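Local coordinates for protein putative immunoglobulin A1 protease (Bacteroides ovatus, PDB 3N6Z) that is of unproven function but probably acts as an immunoglobulin A1 protease, folded as a parallel beta-solenoid, at residues 107-112 with 133-138; 147-152 with 171-176; 297-302 with 325-330. All blocks are in the same frame, centred on the assembly; numbering follows the deposited sequence.

Following the chain from its N terminus, contact 1 comes first: residues 107-112 leave, a turn of the solenoid passes, and 133-138 return beside them, closing a loop of 20 residues. Contact 2 opens only after contact 1 has closed, and packs the bend after strand 147-148 against strand 172-174, side chain to side chain across the interior. Contact 3, last, brings 325-330 back to 297-302. The three lie in series; none encloses or crosses another. Strands 133-136 and 172-174 are neighbours, so contacts 1 and 2 touch, whereas contact 3 has its centre about 28 Å from that of contact 1, near the far end of the nine-strand parallel sheet they share.

Contact 1: residues 107-112 with 133-138; sequences HVIKNF and VGFVNA
I109 and F135 occupy equivalent places on successive rungs of a parallel beta-solenoid, with strand 107-110 lying beside strand 133-136. The backbone ladder comes first. I109 uses both its N-H and its C=O: its N donates to G134 O at 2.8 Å, and its O accepts from V136 N at 2.9 Å. One step on, N111 N donates to V136 O. F112 N is 4.0 Å from N137 O; a water adds to the ladder here, giving its hydrogens to I109 O and V136 O while accepting from F112 N, and a second bridges F112 O and N137 O.

Apolar packing fills the inward side. I109 and F135 leave their strands in the same direction, and I109 CD1 reaches the far end of the ring, 3.8 Å from F135 CZ, while also touching V133 CG2. F112, its CG turned to the side opposite the backbone N, swings its ring in beside F135; the planes are 57° apart and F112 CD2 lies 4.0 Å from F135 CD2. F122 meets both rings edge-to-face. On the other face of the sheet V136 CG2 packs against V108 CB at 4.1 Å, and V136 CG1 meets the bent chain of K110 at CE; the ammonium beyond pairs with E363.

The polar pair sits at the corner, where the amides of N111 and N137 stand almost perpendicular, 81° apart, joined through one hydrogen bond. N111 also gives its ND2 to D80. N137 ND2 donates to N111 OD1 at 2.9 Å, almost straight at 177°, with the acceptor in the plane of the N137 amide.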
ATOM      1  N   HIS A 107     -14.438   7.762  -1.759  1.00  9.42           N
ATOM      2  CA  HIS A 107     -15.263   6.579  -1.888  1.00  8.78           C
ATOM      3  C   HIS A 107     -14.449   5.320  -1.613  1.00  9.02           C
ATOM      4  O   HIS A 107     -13.207   5.337  -1.569  1.00  9.15           O
ATOM      5  CB  HIS A 107     -15.898   6.496  -3.284  1.00  9.34           C
ATOM      6  CG  HIS A 107     -16.760   7.661  -3.618  1.00 10.35           C
ATOM      7  ND1 HIS A 107     -18.029   7.822  -3.117  1.00 18.00           N
ATOM      8  CD2 HIS A 107     -16.527   8.728  -4.408  1.00 10.75           C
ATOM      9  CE1 HIS A 107     -18.535   8.954  -3.590  1.00 13.84           C
ATOM     10  NE2 HIS A 107     -17.651   9.518  -4.378  1.00 16.04           N
ATOM     11  N   VAL A 108     -15.175   4.218  -1.464  1.00  8.97           N
ATOM     12  CA  VAL A 108     -14.547   2.915  -1.235  1.00  9.08           C
ATOM     13  C   VAL A 108     -14.826   1.956  -2.386  1.00  8.01           C
ATOM     14  O   VAL A 108     -15.870   2.021  -3.047  1.00 10.42           O
ATOM     15  CB  VAL A 108     -14.938   2.285   0.119  1.00 10.46           C
ATOM     16  CG1 VAL A 108     -14.460   3.196   1.292  1.00 11.80           C
ATOM     17  CG2 VAL A 108     -16.407   1.962   0.186  1.00 12.24           C
ATOM     18  N   ILE A 109     -13.867   1.070  -2.604  1.00  7.78           N
ATOM     19  CA  ILE A 109     -13.957  -0.073  -3.493  1.00  7.82           C
ATOM     20  C   ILE A 109     -14.031  -1.305  -2.590  1.00  7.06           C
ATOM     21  O   ILE A 109     -13.086  -1.598  -1.819  1.00  8.31           O
ATOM     22  CB  ILE A 109     -12.752  -0.171  -4.419  1.00  7.78           C
ATOM     23  CG1 ILE A 109     -12.637   1.070  -5.308  1.00  8.19           C
ATOM     24  CG2 ILE A 109     -12.838  -1.443  -5.311  1.00  9.82           C
ATOM     25  CD1 ILE A 109     -11.354   1.179  -6.113  1.00  9.01           C
ATOM     26  N   LYS A 110     -15.135  -2.015  -2.636  1.00  7.90           N
ATOM     27  CA  LYS A 110     -15.404  -3.158  -1.751  1.00  8.76           C
ATOM     28  C   LYS A 110     -15.229  -4.476  -2.479  1.00  8.20           C
ATOM     29  O   LYS A 110     -15.556  -4.612  -3.664  1.00  8.66           O
ATOM     30  CB  LYS A 110     -16.848  -3.093  -1.193  1.00 10.84           C
ATOM     31  CG  LYS A 110     -17.207  -1.869  -0.456  1.00 15.27           C
ATOM     32  CD  LYS A 110     -18.514  -2.043   0.356  1.00 17.79           C
ATOM     33  CE  LYS A 110     -18.382  -3.080   1.456  1.00 20.27           C
ATOM     34  NZ  LYS A 110     -19.421  -2.871   2.531  1.00 18.49           N
ATOM     35  N   ASN A 111     -14.757  -5.487  -1.745  1.00  9.16           N
ATOM     36  CA  ASN A 111     -14.758  -6.880  -2.224  1.00  8.51           C
ATOM     37  C   ASN A 111     -13.912  -7.086  -3.487  1.00  8.78           C
ATOM     38  O   ASN A 111     -14.231  -7.912  -4.341  1.00  9.83           O
ATOM     39  CB  ASN A 111     -16.218  -7.369  -2.416  1.00  8.53           C
ATOM     40  CG  ASN A 111     -17.027  -7.229  -1.141  1.00  9.48           C
ATOM     41  OD1 ASN A 111     -16.523  -7.523  -0.051  1.00 10.80           O
ATOM     42  ND2 ASN A 111     -18.257  -6.741  -1.255  1.00  9.49           N
ATOM     43  N   PHE A 112     -12.852  -6.299  -3.616  1.00  8.37           N
ATOM     44  CA  PHE A 112     -11.889  -6.462  -4.699  1.00  7.38           C
ATOM     45  C   PHE A 112     -11.058  -7.719  -4.494  1.00  7.90           C
ATOM     46  O   PHE A 112     -10.521  -7.926  -3.417  1.00 10.82           O
ATOM     47  CB  PHE A 112     -10.989  -5.219  -4.781  1.00  8.27           C
ATOM     48  CG  PHE A 112      -9.773  -5.398  -5.640  1.00  7.59           C
ATOM     49  CD1 PHE A 112      -9.909  -5.711  -6.977  1.00  8.03           C
ATOM     50  CD2 PHE A 112      -8.499  -5.191  -5.138  1.00  7.51           C
ATOM     51  CE1 PHE A 112      -8.796  -5.883  -7.783  1.00  8.89           C
ATOM     52  CE2 PHE A 112      -7.354  -5.359  -5.939  1.00  7.58           C
ATOM     53  CZ  PHE A 112      -7.518  -5.692  -7.276  1.00  8.57           C
ATOM     54  N   VAL A 133      -9.012   7.016  -1.796  1.00  7.51           N
ATOM     55  CA  VAL A 133      -9.805   5.791  -1.951  1.00  7.57           C
ATOM     56  C   VAL A 133      -9.522   4.820  -0.809  1.00  7.64           C
ATOM     57  O   VAL A 133      -8.378   4.687  -0.364  1.00  8.31           O
ATOM     58  CB  VAL A 133      -9.589   5.128  -3.343  1.00  7.39           C
ATOM     59  CG1 VAL A 133      -8.163   4.549  -3.502  1.00  9.88           C
ATOM     60  CG2 VAL A 133     -10.642   4.052  -3.624  1.00 10.34           C
ATOM     61  N   GLY A 134     -10.556   4.099  -0.385  1.00  7.33           N
ATOM     62  CA  GLY A 134     -10.412   2.963   0.498  1.00  7.61           C
ATOM     63  C   GLY A 134     -10.763   1.679  -0.200  1.00  7.65           C
ATOM     64  O   GLY A 134     -11.667   1.653  -1.034  1.00 10.00           O
ATOM     65  N   PHE A 135     -10.012   0.632   0.118  1.00  7.54           N
ATOM     66  CA  PHE A 135     -10.339  -0.731  -0.305  1.00  7.61           C
ATOM     67  C   PHE A 135     -10.828  -1.505   0.908  1.00  8.36           C
ATOM     68  O   PHE A 135     -10.080  -1.690   1.873  1.00 10.31           O
ATOM     69  CB  PHE A 135      -9.124  -1.450  -0.923  1.00  8.76           C
ATOM     70  CG  PHE A 135      -8.747  -0.940  -2.266  1.00  8.61           C
ATOM     71  CD1 PHE A 135      -8.031   0.237  -2.406  1.00 10.01           C
ATOM     72  CD2 PHE A 135      -9.080  -1.671  -3.411  1.00  9.59           C
ATOM     73  CE1 PHE A 135      -7.667   0.686  -3.657  1.00 10.18           C
ATOM     74  CE2 PHE A 135      -8.742  -1.202  -4.652  1.00  9.42           C
ATOM     75  CZ  PHE A 135      -8.034  -0.037  -4.797  1.00  9.48           C
ATOM     76  N   VAL A 136     -12.090  -1.925   0.897  1.00  9.19           N
ATOM     77  CA  VAL A 136     -12.694  -2.660   2.005  1.00  8.28           C
ATOM     78  C   VAL A 136     -12.842  -4.129   1.637  1.00  8.75           C
ATOM     79  O   VAL A 136     -13.400  -4.462   0.590  1.00  8.46           O
ATOM     80  CB  VAL A 136     -14.060  -2.055   2.387  1.00  9.71           C
ATOM     81  CG1 VAL A 136     -14.809  -2.951   3.391  1.00 11.08           C
ATOM     82  CG2 VAL A 136     -13.900  -0.607   2.887  1.00 11.53           C
ATOM     83  N   ASN A 137     -12.307  -5.006   2.486  1.00  8.61           N
ATOM     84  CA  ASN A 137     -12.392  -6.466   2.267  0.60  8.95           C
ATOM     85  C   ASN A 137     -11.823  -6.886   0.926  1.00  9.21           C
ATOM     86  O   ASN A 137     -12.427  -7.661   0.174  1.00 10.51           O
ATOM     87  CB  ASN A 137     -13.833  -7.016   2.396  0.60 10.15           C
ATOM     88  CG  ASN A 137     -13.859  -8.547   2.415  0.60 10.81           C
ATOM     89  OD1 ASN A 137     -13.041  -9.179   3.101  0.60 12.67           O
ATOM     90  ND2 ASN A 137     -14.726  -9.147   1.597  0.60 11.83           N
ATOM     91  N   ALA A 138     -10.651  -6.345   0.594  1.00  7.58           N
ATOM     92  CA  ALA A 138      -9.910  -6.785  -0.560  1.00  8.11           C
ATOM     93  C   ALA A 138      -9.232  -8.110  -0.250  1.00  8.65           C
ATOM     94  O   ALA A 138      -8.890  -8.410   0.895  1.00  9.94           O
ATOM     95  CB  ALA A 138      -8.859  -5.734  -0.962  1.00  9.19           C
TER
HETATM   96  O   HOH W   1     -11.817  -4.123  -1.767  1.00  8.28           O
HETATM   97  O   HOH W   2     -12.405  -9.725  -1.578  1.00 21.18           O

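Contact 2: residues 147-152 with 171-176; sequences IGIITG and CYTTGE
I149 points its side chain at T173 across the interior of the solenoid, and the two meet tip to tip with no hydrogen bond between the segments. From I149 CB, 3.9 Å from T173 CG2, the side chain forks. On one branch the CB-CG2 bond lies broadside to the same methyl, with I149 CG2 3.7 Å from T173 CG2. The other branch starts at CG1, beside the backbone N (chi1 -77°), where I149 CG1 passes E176 O at 4.2 Å. At its tip, I149 CD1 settles against T173 CB at 3.8 Å and T174 O at 3.9 Å, so the branch runs along the corner that the chain turns at G175.

I150 comes at T173 from the next position. I150 CG1 lies across the threonine methyl, 3.6 Å from T173 CG2, and I150 CD1 goes on to C171 CB at 3.9 Å. T173 CG2 thus touches both isoleucines, which approach it about 75° apart. The threonine is turned with its hydroxyl between the backbone N and the carbonyl carbon (chi1 69°), which presents the methyl to this apolar cluster; OG1 is taken up by hydrogen bonds with S206 and G185 O.

This is core filling in a parallel beta-solenoid: a bend following strand 147-148 pushes two branched side chains onto the inner face of strand 172-174. F135 of the preceding rung touches both isoleucines. I149 packs further on A138 and V140 of strand 138-141 and on A208, while I150 rests on F123 and on I168 of strand 166-169, so the bend sits wedged among strands from several faces of the coil.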
ATOM      1  N   ILE A 147       3.599  -8.269  -3.513  1.00  8.56           N
ATOM      2  CA  ILE A 147       2.379  -7.519  -3.812  1.00  8.45           C
ATOM      3  C   ILE A 147       1.814  -6.798  -2.587  1.00  8.36           C
ATOM      4  O   ILE A 147       2.217  -7.036  -1.468  1.00  9.07           O
ATOM      5  CB  ILE A 147       1.299  -8.402  -4.445  1.00  8.66           C
ATOM      6  CG1 ILE A 147       0.802  -9.484  -3.461  1.00 10.10           C
ATOM      7  CG2 ILE A 147       1.729  -8.984  -5.795  1.00 11.27           C
ATOM      8  CD1 ILE A 147      -0.419 -10.248  -3.933  1.00 11.04           C
ATOM      9  N   GLY A 148       0.912  -5.873  -2.874  1.00  7.43           N
ATOM     10  CA  GLY A 148       0.036  -5.216  -1.932  1.00  7.91           C
ATOM     11  C   GLY A 148      -1.334  -5.036  -2.542  1.00  6.47           C
ATOM     12  O   GLY A 148      -1.531  -5.300  -3.716  1.00  8.59           O
ATOM     13  N   ILE A 149      -2.316  -4.603  -1.737  1.00  6.57           N
ATOM     14  CA  ILE A 149      -3.685  -4.477  -2.258  1.00  6.76           C
ATOM     15  C   ILE A 149      -3.771  -3.433  -3.348  1.00  6.61           C
ATOM     16  O   ILE A 149      -4.347  -3.681  -4.395  1.00  7.75           O
ATOM     17  CB  ILE A 149      -4.712  -4.195  -1.119  1.00  7.07           C
ATOM     18  CG1 ILE A 149      -4.977  -5.502  -0.366  1.00  9.62           C
ATOM     19  CG2 ILE A 149      -6.034  -3.608  -1.652  1.00  8.93           C
ATOM     20  CD1 ILE A 149      -5.542  -5.336   1.057  1.00  9.86           C
ATOM     21  N   ILE A 150      -3.230  -2.241  -3.104  1.00  6.58           N
ATOM     22  CA  ILE A 150      -3.361  -1.171  -4.081  1.00  7.06           C
ATOM     23  C   ILE A 150      -2.418  -1.370  -5.274  1.00  7.23           C
ATOM     24  O   ILE A 150      -2.829  -1.196  -6.428  1.00  7.31           O
ATOM     25  CB  ILE A 150      -3.183   0.227  -3.430  1.00  7.17           C
ATOM     26  CG1 ILE A 150      -4.200   0.389  -2.271  1.00  8.77           C
ATOM     27  CG2 ILE A 150      -3.348   1.342  -4.487  1.00  9.17           C
ATOM     28  CD1 ILE A 150      -4.374   1.802  -1.681  1.00  8.04           C
ATOM     29  N   THR A 151      -1.190  -1.808  -5.019  1.00  6.64           N
ATOM     30  CA  THR A 151      -0.247  -2.026  -6.109  1.00  7.27           C
ATOM     31  C   THR A 151       0.837  -2.996  -5.721  1.00  6.70           C
ATOM     32  O   THR A 151       1.126  -3.186  -4.527  1.00  7.24           O
ATOM     33  CB  THR A 151       0.336  -0.678  -6.600  1.00  6.66           C
ATOM     34  OG1 THR A 151       0.940  -0.832  -7.880  1.00  7.29           O
ATOM     35  CG2 THR A 151       1.338  -0.115  -5.574  1.00  7.81           C
ATOM     36  N   GLY A 152       1.460  -3.577  -6.730  1.00  6.83           N
ATOM     37  CA  GLY A 152       2.673  -4.387  -6.541  1.00  7.52           C
ATOM     38  C   GLY A 152       3.850  -3.469  -6.321  1.00  7.45           C
ATOM     39  O   GLY A 152       4.374  -3.438  -5.212  1.00  9.85           O
ATOM     40  N   CYS A 171      -5.327   7.146   1.488  1.00  7.61           N
ATOM     41  CA  CYS A 171      -5.950   5.887   1.120  1.00  8.12           C
ATOM     42  C   CYS A 171      -5.899   4.890   2.275  1.00  7.67           C
ATOM     43  O   CYS A 171      -5.093   5.026   3.191  1.00  8.02           O
ATOM     44  CB  CYS A 171      -5.285   5.264  -0.117  1.00  8.41           C
ATOM     45  SG  CYS A 171      -5.462   6.213  -1.623  1.00  8.30           S
ATOM     46  N   TYR A 172      -6.712   3.848   2.192  1.00  7.49           N
ATOM     47  CA  TYR A 172      -6.659   2.776   3.160  1.00  7.40           C
ATOM     48  C   TYR A 172      -7.049   1.467   2.551  1.00  6.91           C
ATOM     49  O   TYR A 172      -7.708   1.420   1.498  1.00  8.57           O
ATOM     50  CB  TYR A 172      -7.505   3.093   4.394  1.00  7.37           C
ATOM     51  CG  TYR A 172      -9.013   2.924   4.277  1.00  8.17           C
ATOM     52  CD1 TYR A 172      -9.615   1.726   4.628  1.00  9.57           C
ATOM     53  CD2 TYR A 172      -9.830   3.999   3.942  1.00  8.84           C
ATOM     54  CE1 TYR A 172     -11.015   1.597   4.645  1.00  9.12           C
ATOM     55  CE2 TYR A 172     -11.232   3.875   3.929  1.00  7.82           C
ATOM     56  CZ  TYR A 172     -11.808   2.689   4.303  1.00  9.56           C
ATOM     57  OH  TYR A 172     -13.189   2.579   4.346  1.00 11.09           O
ATOM     58  N   THR A 173      -6.624   0.389   3.207  1.00  6.88           N
ATOM     59  CA  THR A 173      -7.000  -0.962   2.835  1.00  7.38           C
ATOM     60  C   THR A 173      -7.373  -1.809   4.031  1.00  8.04           C
ATOM     61  O   THR A 173      -6.838  -1.650   5.142  1.00  8.33           O
ATOM     62  CB  THR A 173      -5.908  -1.704   2.038  1.00  7.79           C
ATOM     63  OG1 THR A 173      -4.807  -1.965   2.898  1.00  8.16           O
ATOM     64  CG2 THR A 173      -5.427  -0.880   0.833  1.00  7.89           C
ATOM     65  N   THR A 174      -8.303  -2.709   3.783  1.00  8.38           N
ATOM     66  CA  THR A 174      -8.675  -3.789   4.719  1.00  8.49           C
ATOM     67  C   THR A 174      -8.827  -5.063   3.911  1.00  9.31           C
ATOM     68  O   THR A 174      -9.056  -5.026   2.693  1.00  8.84           O
ATOM     69  CB  THR A 174      -9.965  -3.478   5.527  1.00  9.00           C
ATOM     70  OG1 THR A 174     -11.140  -3.893   4.804  1.00  9.92           O
ATOM     71  CG2 THR A 174     -10.078  -1.964   5.883  1.00 10.07           C
ATOM     72  N   GLY A 175      -8.708  -6.211   4.591  1.00 10.07           N
ATOM     73  CA  GLY A 175      -8.800  -7.514   3.946  1.00  9.49           C
ATOM     74  C   GLY A 175      -7.540  -8.347   4.133  1.00  9.20           C
ATOM     75  O   GLY A 175      -7.079  -8.503   5.264  1.00 11.25           O
ATOM     76  N   GLU A 176      -7.005  -8.876   3.040  1.00  8.95           N
ATOM     77  CA  GLU A 176      -5.870  -9.779   3.095  0.60  9.10           C
ATOM     78  C   GLU A 176      -4.968  -9.674   1.890  1.00  8.37           C
ATOM     79  O   GLU A 176      -5.428  -9.480   0.760  1.00 10.15           O
ATOM     80  CB  GLU A 176      -6.309 -11.232   3.256  0.60 10.52           C
ATOM     81  CG  GLU A 176      -7.091 -11.775   2.082  0.60 12.96           C
ATOM     82  CD  GLU A 176      -7.431 -13.265   2.175  0.60 19.11           C
ATOM     83  OE1 GLU A 176      -6.904 -13.974   3.046  0.60 19.66           O
ATOM     84  OE2 GLU A 176      -8.215 -13.736   1.337  0.60 19.26           O
TER

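Contact 3: residues 297-302 with 325-330; sequences ENCYAC and TTFHGV
The Y300 and V330 side chains leave the sheet on one face and run abreast at the C-terminal end of the parallel beta-solenoid, where strand 330-332 adds the outermost strand to the sheet carrying strand 299-302. The tyrosine has CG beside its backbone N (chi1 -51°), and its edge runs along the valine, with Y300 CD1 4.1 Å from V330 CB. V330 O lies near the plane of the ring at the same edge. Beyond this pair, L337 and I340 of helix 334-344 pack on Y300.

C299 and F327 meet on another side of the strand. A trans chi1 (176°) sends the F327 ring back toward strand 299-302; C299 CB then touches F327 CE2 at 3.7 Å. The cysteine sulfur stands beside the ring rather than over it: C299 SG is 5.4 Å from the F327 ring centroid and in the plane, a sulfur-aromatic contact at the edge. One face of the same ring carries G329 N, 3.5 Å above its plane and offset toward the rim, and Y296 stacks on the ring as well.

At G329, where phi is positive (61°), the loop turns in toward the strand, so that V330 can pair with Y300; G329 CA comes within 3.3 Å of C299 O. R285 reaches the carbonyl oxygens of both H328 and G329. Two backbone bonds then fasten V330: V330 N donates to C299 O at 3.0 Å, and A301 N donates back to V330 O, also at 3.0 Å, approaching from above the carbonyl plane rather than along a lone pair.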
ATOM      1  N   GLU A 297      11.740   9.607  12.186  1.00 10.09           N
ATOM      2  CA  GLU A 297      11.308  10.662  13.097  1.00 10.58           C
ATOM      3  C   GLU A 297       9.905  10.303  13.568  1.00  8.91           C
ATOM      4  O   GLU A 297       9.058   9.990  12.739  1.00  9.38           O
ATOM      5  CB  GLU A 297      11.309  12.003  12.368  1.00 12.60           C
ATOM      6  CG  GLU A 297      10.867  13.175  13.213  1.00 18.32           C
ATOM      7  CD  GLU A 297      10.889  14.524  12.508  1.00 27.22           C
ATOM      8  OE1 GLU A 297      11.069  14.583  11.269  1.00 29.87           O
ATOM      9  OE2 GLU A 297      10.695  15.529  13.232  1.00 34.75           O
ATOM     10  N   ASN A 298       9.639  10.418  14.868  1.00  9.17           N
ATOM     11  CA  ASN A 298       8.289  10.268  15.403  1.00  9.47           C
ATOM     12  C   ASN A 298       7.621   8.962  14.937  1.00  9.46           C
ATOM     13  O   ASN A 298       6.552   8.990  14.289  1.00  9.41           O
ATOM     14  CB  ASN A 298       7.404  11.470  15.038  1.00 10.34           C
ATOM     15  CG  ASN A 298       7.927  12.814  15.547  1.00 10.51           C
ATOM     16  OD1 ASN A 298       7.557  13.876  14.982  1.00 15.10           O
ATOM     17  ND2 ASN A 298       8.722  12.796  16.574  1.00  8.31           N
ATOM     18  N   CYS A 299       8.301   7.841  15.217  1.00  9.49           N
ATOM     19  CA  CYS A 299       7.792   6.514  14.905  1.00  9.23           C
ATOM     20  C   CYS A 299       7.431   5.799  16.198  1.00  7.77           C
ATOM     21  O   CYS A 299       8.284   5.683  17.115  1.00  9.13           O
ATOM     22  CB  CYS A 299       8.822   5.703  14.131  1.00  9.47           C
ATOM     23  SG  CYS A 299       9.087   6.303  12.418  1.00  9.37           S
ATOM     24  N   TYR A 300       6.186   5.323  16.282  1.00  8.41           N
ATOM     25  CA  TYR A 300       5.596   4.751  17.482  1.00  8.87           C
ATOM     26  C   TYR A 300       5.100   3.353  17.248  1.00  8.70           C
ATOM     27  O   TYR A 300       4.869   2.933  16.098  1.00  8.87           O
ATOM     28  CB  TYR A 300       4.451   5.657  18.024  1.00  8.87           C
ATOM     29  CG  TYR A 300       4.942   7.082  18.155  1.00  8.87           C
ATOM     30  CD1 TYR A 300       5.847   7.427  19.155  1.00  8.99           C
ATOM     31  CD2 TYR A 300       4.577   8.049  17.232  1.00  9.07           C
ATOM     32  CE1 TYR A 300       6.396   8.698  19.210  1.00  9.71           C
ATOM     33  CE2 TYR A 300       5.121   9.342  17.266  1.00  9.19           C
ATOM     34  CZ  TYR A 300       6.031   9.663  18.279  1.00  9.40           C
ATOM     35  OH  TYR A 300       6.589  10.903  18.310  1.00 10.06           O
ATOM     36  N   ALA A 301       4.880   2.632  18.335  1.00  9.28           N
ATOM     37  CA  ALA A 301       4.265   1.318  18.283  1.00 10.30           C
ATOM     38  C   ALA A 301       3.364   1.150  19.477  1.00  8.97           C
ATOM     39  O   ALA A 301       3.707   1.566  20.593  1.00 10.48           O
ATOM     40  CB  ALA A 301       5.315   0.183  18.249  1.00  9.74           C
ATOM     41  N   CYS A 302       2.198   0.537  19.302  1.00 10.04           N
ATOM     42  CA  CYS A 302       1.360   0.291  20.470  0.70 11.18           C
ATOM     43  C   CYS A 302       2.051  -0.689  21.409  1.00 10.95           C
ATOM     44  O   CYS A 302       2.610  -1.701  20.999  1.00 11.22           O
ATOM     45  CB  CYS A 302      -0.024  -0.221  20.119  0.70 11.21           C
ATOM     46  SG  CYS A 302      -1.185  -0.065  21.537  0.70 12.36           S
ATOM     47  N   THR A 325      19.656  -4.246  12.313  1.00 13.38           N
ATOM     48  CA  THR A 325      18.744  -4.834  11.347  0.50 10.09           C
ATOM     49  C   THR A 325      17.312  -4.295  11.465  1.00  9.95           C
ATOM     50  O   THR A 325      16.615  -4.074  10.463  1.00 10.51           O
ATOM     51  CB  THR A 325      18.792  -6.368  11.522  0.50  8.28           C
ATOM     52  OG1 THR A 325      20.121  -6.793  11.184  0.50  7.75           O
ATOM     53  CG2 THR A 325      17.764  -7.088  10.651  0.50  6.66           C
ATOM     54  N   THR A 326      16.860  -4.162  12.711  1.00 11.78           N
ATOM     55  CA  THR A 326      15.491  -3.777  12.983  1.00  9.85           C
ATOM     56  C   THR A 326      15.399  -2.380  13.545  1.00  9.77           C
ATOM     57  O   THR A 326      16.364  -1.830  14.095  1.00 11.02           O
ATOM     58  CB  THR A 326      14.799  -4.774  13.965  1.00 11.41           C
ATOM     59  OG1 THR A 326      15.427  -4.744  15.257  1.00 13.48           O
ATOM     60  CG2 THR A 326      14.789  -6.215  13.423  1.00 13.69           C
ATOM     61  N   PHE A 327      14.220  -1.783  13.400  1.00  9.85           N
ATOM     62  CA  PHE A 327      13.909  -0.518  14.055  1.00  9.05           C
ATOM     63  C   PHE A 327      12.570  -0.667  14.752  1.00  9.82           C
ATOM     64  O   PHE A 327      11.587  -1.015  14.097  1.00  9.34           O
ATOM     65  CB  PHE A 327      13.880   0.637  13.048  1.00 10.35           C
ATOM     66  CG  PHE A 327      13.455   1.962  13.662  1.00  8.76           C
ATOM     67  CD1 PHE A 327      14.082   2.446  14.803  1.00 10.42           C
ATOM     68  CD2 PHE A 327      12.424   2.702  13.105  1.00 10.17           C
ATOM     69  CE1 PHE A 327      13.695   3.667  15.351  1.00 11.15           C
ATOM     70  CE2 PHE A 327      12.027   3.898  13.650  1.00  9.84           C
ATOM     71  CZ  PHE A 327      12.641   4.370  14.778  1.00 10.29           C
ATOM     72  N   HIS A 328      12.534  -0.321  16.051  1.00  9.88           N
ATOM     73  CA  HIS A 328      11.346  -0.566  16.866  1.00  9.32           C
ATOM     74  C   HIS A 328      10.540   0.681  17.212  1.00  8.53           C
ATOM     75  O   HIS A 328       9.429   0.556  17.699  1.00  9.31           O
ATOM     76  CB  HIS A 328      11.740  -1.226  18.175  1.00  9.53           C
ATOM     77  CG  HIS A 328      12.264  -2.617  18.018  1.00 10.14           C
ATOM     78  ND1 HIS A 328      11.645  -3.581  17.237  1.00 11.06           N
ATOM     79  CD2 HIS A 328      13.355  -3.203  18.562  1.00 12.14           C
ATOM     80  CE1 HIS A 328      12.341  -4.705  17.331  1.00 11.03           C
ATOM     81  NE2 HIS A 328      13.372  -4.506  18.147  1.00 13.33           N
ATOM     82  N   GLY A 329      11.078   1.887  16.980  1.00  9.36           N
ATOM     83  CA  GLY A 329      10.341   3.064  17.406  1.00  8.66           C
ATOM     84  C   GLY A 329      10.108   3.097  18.926  1.00  8.79           C
ATOM     85  O   GLY A 329      10.785   2.404  19.667  1.00 10.12           O
ATOM     86  N   VAL A 330       9.167   3.932  19.347  1.00  9.39           N
ATOM     87  CA  VAL A 330       8.881   4.186  20.753  1.00  8.94           C
ATOM     88  C   VAL A 330       7.471   3.723  21.109  1.00  9.09           C
ATOM     89  O   VAL A 330       6.514   4.091  20.431  1.00  9.17           O
ATOM     90  CB  VAL A 330       9.043   5.690  21.052  1.00  9.31           C
ATOM     91  CG1 VAL A 330       8.557   6.034  22.481  1.00 11.05           C
ATOM     92  CG2 VAL A 330      10.518   6.125  20.805  1.00 10.74           C
TER